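Local coordinates for uncharacterized protein (Bacillus thuringiensis serovar kurstaki, PDB 4XE7), which is a bacterial actin-like cytoskeletal protein of the ParM type that probably polymerises into nucleotide-dependent filaments to move plasmid DNA apart, at residues P310-M315 with F376-L381; P393-E398 with T403-L408. One frame throughout, in Å; residues are numbered along the deposited sequence.

Contact 1 of 2, residues P310-M315 with F376-L381; sequences PEVEKM and FGYAGL
The phenol ring of Tyr378 stands against helix 300-317, where Val312 and Met315 approach it obliquely and a bridging water sits at its edge, in the ring plane, by the hydroxyl. This is helix-helix packing in one of the two domains of the actin-like fold: the short helix 378-381, which follows strand 366-370 and helix 372-376, lies beside helix 300-317. CB of Met315 is 4.0 Å from CE1 of Tyr378 and only slightly farther from CD1, so these two ring carbons meet the root of the methionine rather than its sulfur. One turn earlier on the helix, Val312 touches the stem of the tyrosine at a slant, CG1 to CB of Tyr378 at 4.1 Å. With CG of Tyr378 opposite the backbone N (chi1 -175°), the ring reaches across to the last turn of segment 310-315. Met315 bends at its thioether, chi3 80°, and its CE methyl lands 4.0 Å from CB of Ala379, extending the apolar seam past the tyrosine. Ala379 also touches Met341 of helix 337-362, while Phe376 turns away to meet Tyr347 edge-to-face. On the far side of helix 300-317, a salt bridge joins Lys314 to Glu311, whose other carboxylate oxygen binds Tyr321 OH and Thr324 N. The polar link across the interface runs through the water: it donates to Met315 O at 2.6 Å and accepts a hydrogen bond from Tyr378 OH at 2.7 Å.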
loop_
_atom_site.group_PDB
_atom_site.type_symbol
_atom_site.label_atom_id
_atom_site.label_comp_id
_atom_site.label_asym_id
_atom_site.label_seq_id
_atom_site.Cartn_x
_atom_site.Cartn_y
_atom_site.Cartn_z
ATOM N N PRO A 310 12.285 -8.373 10.300
ATOM C CA PRO A 310 13.320 -9.334 9.895
ATOM C C PRO A 310 13.052 -10.755 10.391
ATOM O O PRO A 310 13.234 -11.708 9.640
ATOM C CB PRO A 310 14.599 -8.761 10.531
ATOM C CG PRO A 310 14.346 -7.282 10.566
ATOM C CD PRO A 310 12.880 -7.174 10.927
ATOM N N GLU A 311 12.581 -10.894 11.623
ATOM C CA GLU A 311 12.297 -12.225 12.147
ATOM C C GLU A 311 11.085 -12.896 11.466
ATOM O O GLU A 311 11.156 -14.066 11.072
ATOM C CB GLU A 311 12.094 -12.151 13.660
ATOM C CG GLU A 311 13.388 -11.918 14.444
ATOM C CD GLU A 311 14.476 -12.978 14.187
ATOM O OE1 GLU A 311 14.265 -14.185 14.474
ATOM O OE2 GLU A 311 15.567 -12.598 13.709
ATOM N N VAL A 312 9.987 -12.167 11.313
ATOM C CA VAL A 312 8.804 -12.709 10.644
ATOM C C VAL A 312 9.111 -13.173 9.205
ATOM O O VAL A 312 8.577 -14.181 8.744
ATOM C CB VAL A 312 7.633 -11.662 10.638
ATOM C CG1 VAL A 312 6.446 -12.143 9.803
ATOM C CG2 VAL A 312 7.182 -11.370 12.058
ATOM N N GLU A 313 9.985 -12.457 8.506
ATOM C CA GLU A 313 10.374 -12.867 7.155
ATOM C C GLU A 313 10.993 -14.251 7.179
ATOM O O GLU A 313 10.687 -15.096 6.336
ATOM C CB GLU A 313 11.366 -11.874 6.541
ATOM C CG GLU A 313 10.764 -10.560 6.090
ATOM C CD GLU A 313 11.792 -9.651 5.434
ATOM O OE1 GLU A 313 12.899 -10.140 5.109
ATOM O OE2 GLU A 313 11.494 -8.451 5.237
ATOM N N LYS A 314 11.869 -14.473 8.158
ATOM C CA LYS A 314 12.515 -15.765 8.339
ATOM C C LYS A 314 11.502 -16.834 8.692
ATOM O O LYS A 314 11.624 -17.971 8.254
ATOM C CB LYS A 314 13.575 -15.696 9.433
ATOM C CG LYS A 314 14.681 -14.685 9.208
ATOM C CD LYS A 314 15.652 -14.785 10.364
ATOM C CE LYS A 314 16.631 -13.662 10.409
ATOM N NZ LYS A 314 17.397 -13.738 11.686
ATOM N N MET A 315 10.513 -16.471 9.502
ATOM C CA MET A 315 9.454 -17.410 9.873
ATOM C C MET A 315 8.637 -17.783 8.633
ATOM O O MET A 315 8.309 -18.939 8.426
ATOM C CB MET A 315 8.526 -16.817 10.955
ATOM C CG MET A 315 9.185 -16.441 12.283
ATOM S SD MET A 315 7.987 -16.107 13.624
ATOM C CE MET A 315 7.566 -17.753 14.135
ATOM N N PHE A 376 2.393 -9.021 12.236
ATOM C CA PHE A 376 2.611 -8.948 13.678
ATOM C C PHE A 376 2.191 -10.247 14.378
ATOM O O PHE A 376 2.922 -10.778 15.243
ATOM C CB PHE A 376 1.847 -7.753 14.269
ATOM C CG PHE A 376 1.962 -7.632 15.771
ATOM C CD1 PHE A 376 3.171 -7.288 16.364
ATOM C CD2 PHE A 376 0.866 -7.856 16.583
ATOM C CE1 PHE A 376 3.279 -7.181 17.743
ATOM C CE2 PHE A 376 0.960 -7.732 17.962
ATOM C CZ PHE A 376 2.173 -7.398 18.543
ATOM N N GLY A 377 1.023 -10.759 13.986
ATOM C CA GLY A 377 0.420 -11.926 14.628
ATOM C C GLY A 377 0.736 -13.250 13.968
ATOM O O GLY A 377 0.167 -14.283 14.334
ATOM N N TYR A 378 1.669 -13.227 13.019
ATOM C CA TYR A 378 1.995 -14.407 12.217
ATOM C C TYR A 378 2.300 -15.665 13.053
ATOM O O TYR A 378 1.847 -16.750 12.702
ATOM C CB TYR A 378 3.178 -14.112 11.271
ATOM C CG TYR A 378 3.474 -15.265 10.321
ATOM C CD1 TYR A 378 4.445 -16.214 10.619
ATOM C CD2 TYR A 378 2.754 -15.421 9.141
ATOM C CE1 TYR A 378 4.698 -17.299 9.748
ATOM C CE2 TYR A 378 2.997 -16.484 8.278
ATOM C CZ TYR A 378 3.976 -17.416 8.583
ATOM O OH TYR A 378 4.216 -18.470 7.722
ATOM N N ALA A 379 3.060 -15.532 14.140
ATOM C CA ALA A 379 3.469 -16.714 14.906
ATOM C C ALA A 379 2.283 -17.527 15.399
ATOM O O ALA A 379 2.348 -18.749 15.463
ATOM C CB ALA A 379 4.357 -16.304 16.095
ATOM N N GLY A 380 1.191 -16.849 15.730
ATOM C CA GLY A 380 -0.024 -17.536 16.135
ATOM C C GLY A 380 -1.011 -17.773 14.995
ATOM O O GLY A 380 -1.544 -18.881 14.842
ATOM N N LEU A 381 -1.240 -16.746 14.178
ATOM C CA LEU A 381 -2.243 -16.836 13.109
ATOM C C LEU A 381 -1.973 -18.001 12.167
ATOM O O LEU A 381 -2.910 -18.629 11.671
ATOM C CB LEU A 381 -2.297 -15.524 12.314
ATOM C CG LEU A 381 -2.808 -14.328 13.115
ATOM C CD1 LEU A 381 -2.539 -13.002 12.387
ATOM C CD2 LEU A 381 -4.277 -14.489 13.400
HETATM O O HOH W 1 6.089 -20.210 8.471
#

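Contact 2 of 2, residues P393-E398 with T403-L408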
loop_
_atom_site.group_PDB
_atom_site.type_symbol
_atom_site.label_atom_id
_atom_site.label_comp_id
_atom_site.label_asym_id
_atom_site.label_seq_id
_atom_site.Cartn_x
_atom_site.Cartn_y
_atom_site.Cartn_z
ATOM N N PRO A 393 -2.096 -15.634 3.074
ATOM C CA PRO A 393 -1.419 -15.554 1.768
ATOM C C PRO A 393 0.097 -15.620 1.902
ATOM O O PRO A 393 0.657 -14.970 2.797
ATOM C CB PRO A 393 -1.857 -14.176 1.204
ATOM C CG PRO A 393 -3.090 -13.791 1.998
ATOM C CD PRO A 393 -2.892 -14.433 3.371
ATOM N N LYS A 394 0.746 -16.394 1.034
ATOM C CA LYS A 394 2.201 -16.545 1.073
ATOM C C LYS A 394 2.905 -15.199 0.930
ATOM O O LYS A 394 3.912 -14.947 1.592
ATOM C CB LYS A 394 2.670 -17.504 -0.023
ATOM C CG LYS A 394 2.558 -18.968 0.348
ATOM C CD LYS A 394 3.929 -19.602 0.505
ATOM C CE LYS A 394 3.826 -21.094 0.791
ATOM N NZ LYS A 394 4.659 -21.495 1.960
ATOM N N ASN A 395 2.345 -14.346 0.078
ATOM C CA ASN A 395 2.866 -13.007 -0.208
ATOM C C ASN A 395 2.228 -11.895 0.639
ATOM O O ASN A 395 2.110 -10.738 0.199
ATOM C CB ASN A 395 2.647 -12.705 -1.681
ATOM C CG ASN A 395 1.258 -13.090 -2.128
ATOM O OD1 ASN A 395 0.395 -13.349 -1.292
ATOM N ND2 ASN A 395 1.034 -13.148 -3.438
ATOM N N ILE A 396 1.826 -12.258 1.854
ATOM C CA ILE A 396 1.232 -11.337 2.830
ATOM C C ILE A 396 2.049 -10.053 2.996
ATOM O O ILE A 396 1.505 -8.988 3.294
ATOM C CB ILE A 396 1.080 -12.045 4.204
ATOM C CG1 ILE A 396 0.367 -11.162 5.218
ATOM C CG2 ILE A 396 2.460 -12.470 4.744
ATOM C CD1 ILE A 396 -1.094 -10.955 4.926
ATOM N N GLN A 397 3.361 -10.140 2.786
ATOM C CA GLN A 397 4.217 -8.963 2.882
ATOM C C GLN A 397 3.805 -7.871 1.876
ATOM O O GLN A 397 4.078 -6.685 2.080
ATOM C CB GLN A 397 5.689 -9.358 2.670
ATOM C CG GLN A 397 6.173 -10.461 3.615
ATOM C CD GLN A 397 7.674 -10.714 3.526
ATOM O OE1 GLN A 397 8.487 -9.826 3.795
ATOM N NE2 GLN A 397 8.046 -11.936 3.151
ATOM N N GLU A 398 3.123 -8.270 0.806
ATOM C CA GLU A 398 2.715 -7.315 -0.224
ATOM C C GLU A 398 1.277 -6.828 -0.042
ATOM O O GLU A 398 0.683 -6.277 -0.982
ATOM C CB GLU A 398 2.897 -7.929 -1.619
ATOM C CG GLU A 398 4.366 -8.055 -2.041
ATOM C CD GLU A 398 5.192 -6.815 -1.694
ATOM O OE1 GLU A 398 4.804 -5.685 -2.082
ATOM O OE2 GLU A 398 6.231 -6.970 -1.018
ATOM N N THR A 403 -4.517 -4.464 -3.887
ATOM C CA THR A 403 -5.471 -3.844 -4.800
ATOM C C THR A 403 -4.795 -3.444 -6.116
ATOM O O THR A 403 -5.284 -3.786 -7.193
ATOM C CB THR A 403 -6.126 -2.618 -4.174
ATOM O OG1 THR A 403 -6.801 -3.010 -2.973
ATOM C CG2 THR A 403 -7.116 -1.974 -5.148
ATOM N N SER A 404 -3.682 -2.719 -6.034
ATOM C CA SER A 404 -2.972 -2.327 -7.253
ATOM C C SER A 404 -2.384 -3.530 -7.987
ATOM O O SER A 404 -2.382 -3.558 -9.219
ATOM C CB SER A 404 -1.867 -1.304 -6.959
ATOM O OG SER A 404 -1.070 -1.674 -5.852
ATOM N N ARG A 405 -1.873 -4.515 -7.246
ATOM C CA ARG A 405 -1.381 -5.735 -7.873
ATOM C C ARG A 405 -2.498 -6.487 -8.586
ATOM O O ARG A 405 -2.272 -7.047 -9.663
ATOM C CB ARG A 405 -0.708 -6.659 -6.845
ATOM C CG ARG A 405 0.605 -6.116 -6.322
ATOM C CD ARG A 405 1.053 -6.830 -5.056
ATOM N NE ARG A 405 1.393 -8.210 -5.331
ATOM C CZ ARG A 405 2.617 -8.641 -5.613
ATOM N NH1 ARG A 405 3.634 -7.804 -5.652
ATOM N NH2 ARG A 405 2.821 -9.921 -5.858
ATOM N N SER A 406 -3.693 -6.505 -7.995
ATOM C CA SER A 406 -4.843 -7.156 -8.640
ATOM C C SER A 406 -5.186 -6.475 -9.960
ATOM O O SER A 406 -5.383 -7.137 -10.976
ATOM C CB SER A 406 -6.074 -7.143 -7.726
ATOM O OG SER A 406 -5.839 -7.876 -6.535
ATOM N N TYR A 407 -5.287 -5.154 -9.926
ATOM C CA TYR A 407 -5.495 -4.397 -11.151
ATOM C C TYR A 407 -4.395 -4.732 -12.164
ATOM O O TYR A 407 -4.681 -5.009 -13.324
ATOM C CB TYR A 407 -5.536 -2.890 -10.862
ATOM C CG TYR A 407 -6.663 -2.454 -9.928
ATOM C CD1 TYR A 407 -7.724 -3.311 -9.646
ATOM C CD2 TYR A 407 -6.657 -1.197 -9.322
ATOM C CE1 TYR A 407 -8.750 -2.933 -8.806
ATOM C CE2 TYR A 407 -7.701 -0.800 -8.466
ATOM C CZ TYR A 407 -8.742 -1.682 -8.223
ATOM O OH TYR A 407 -9.785 -1.346 -7.387
ATOM N N LEU A 408 -3.133 -4.725 -11.722
ATOM C CA LEU A 408 -2.016 -4.991 -12.632
ATOM C C LEU A 408 -2.165 -6.366 -13.311
ATOM O O LEU A 408 -2.042 -6.482 -14.531
ATOM C CB LEU A 408 -0.672 -4.907 -11.887
ATOM C CG LEU A 408 0.595 -5.346 -12.641
ATOM C CD1 LEU A 408 0.789 -4.573 -13.952
ATOM C CD2 LEU A 408 1.840 -5.217 -11.761
HETATM O O HOH W 2 4.305 -5.020 -4.454
#
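Arg405 of helix 402-418 reaches back to Glu398 and Asn395 in the loop that precedes it, making a partly buried, mainly polar contact near the middle of the actin-like fold, on the connection from strand 390-391 into the C-terminal helix. Pro393 to Ile396 form a type I beta turn, and a short 3-10 segment then carries Glu398 round to face Arg405. The two side chains cross at about a right angle. CG of Glu398 lies over one face of the guanidinium, offset toward its rim and 3.7 Å from NH1 of Arg405, so aliphatic carbon rather than carboxylate covers that face. A bend at chi2 of Glu398 (-43°) swings the carboxylate aside, its plane turned 45° from the guanidinium. OE1 of Glu398 is 4.3 Å from NH1 of Arg405 and stands off the guanidinium plane, where no N-H points at it, so at most an electrostatic attraction is likely. The stronger partner of Arg405 is Asp212, which takes NH2 in a salt bridge and probably helps fix the group's rotation. Asn395 comes near NH2 obliquely, while its own amide N makes a weak hydrogen bond to Ala208 O. A water completes the link, donating to Glu398 OE1 at 2.5 Å and accepting from Arg405 NH1 at 3.1 Å.

Along the chain the two contacts come in series: contact 1 closes at Leu381, and contact 2 opens at Pro393 after strand 390-391, an edge strand of the five-stranded sheet. Their centres are about 18 Å apart. The centre of contact 1, though buried within its domain, is about 19 Å from the centre of the chain, whereas that of contact 2 is only about 9 Å from it, where the chain crosses back to the domain of the larger sheet. Helix 300-317 joins them: beyond its face toward 376-381, it meets the 393-398 loop, with Glu313 CG packed 3.3 Å from Gln397 OE1 and Ile396 resting on Ile316. Packing within one domain thus runs on into the interdomain connection.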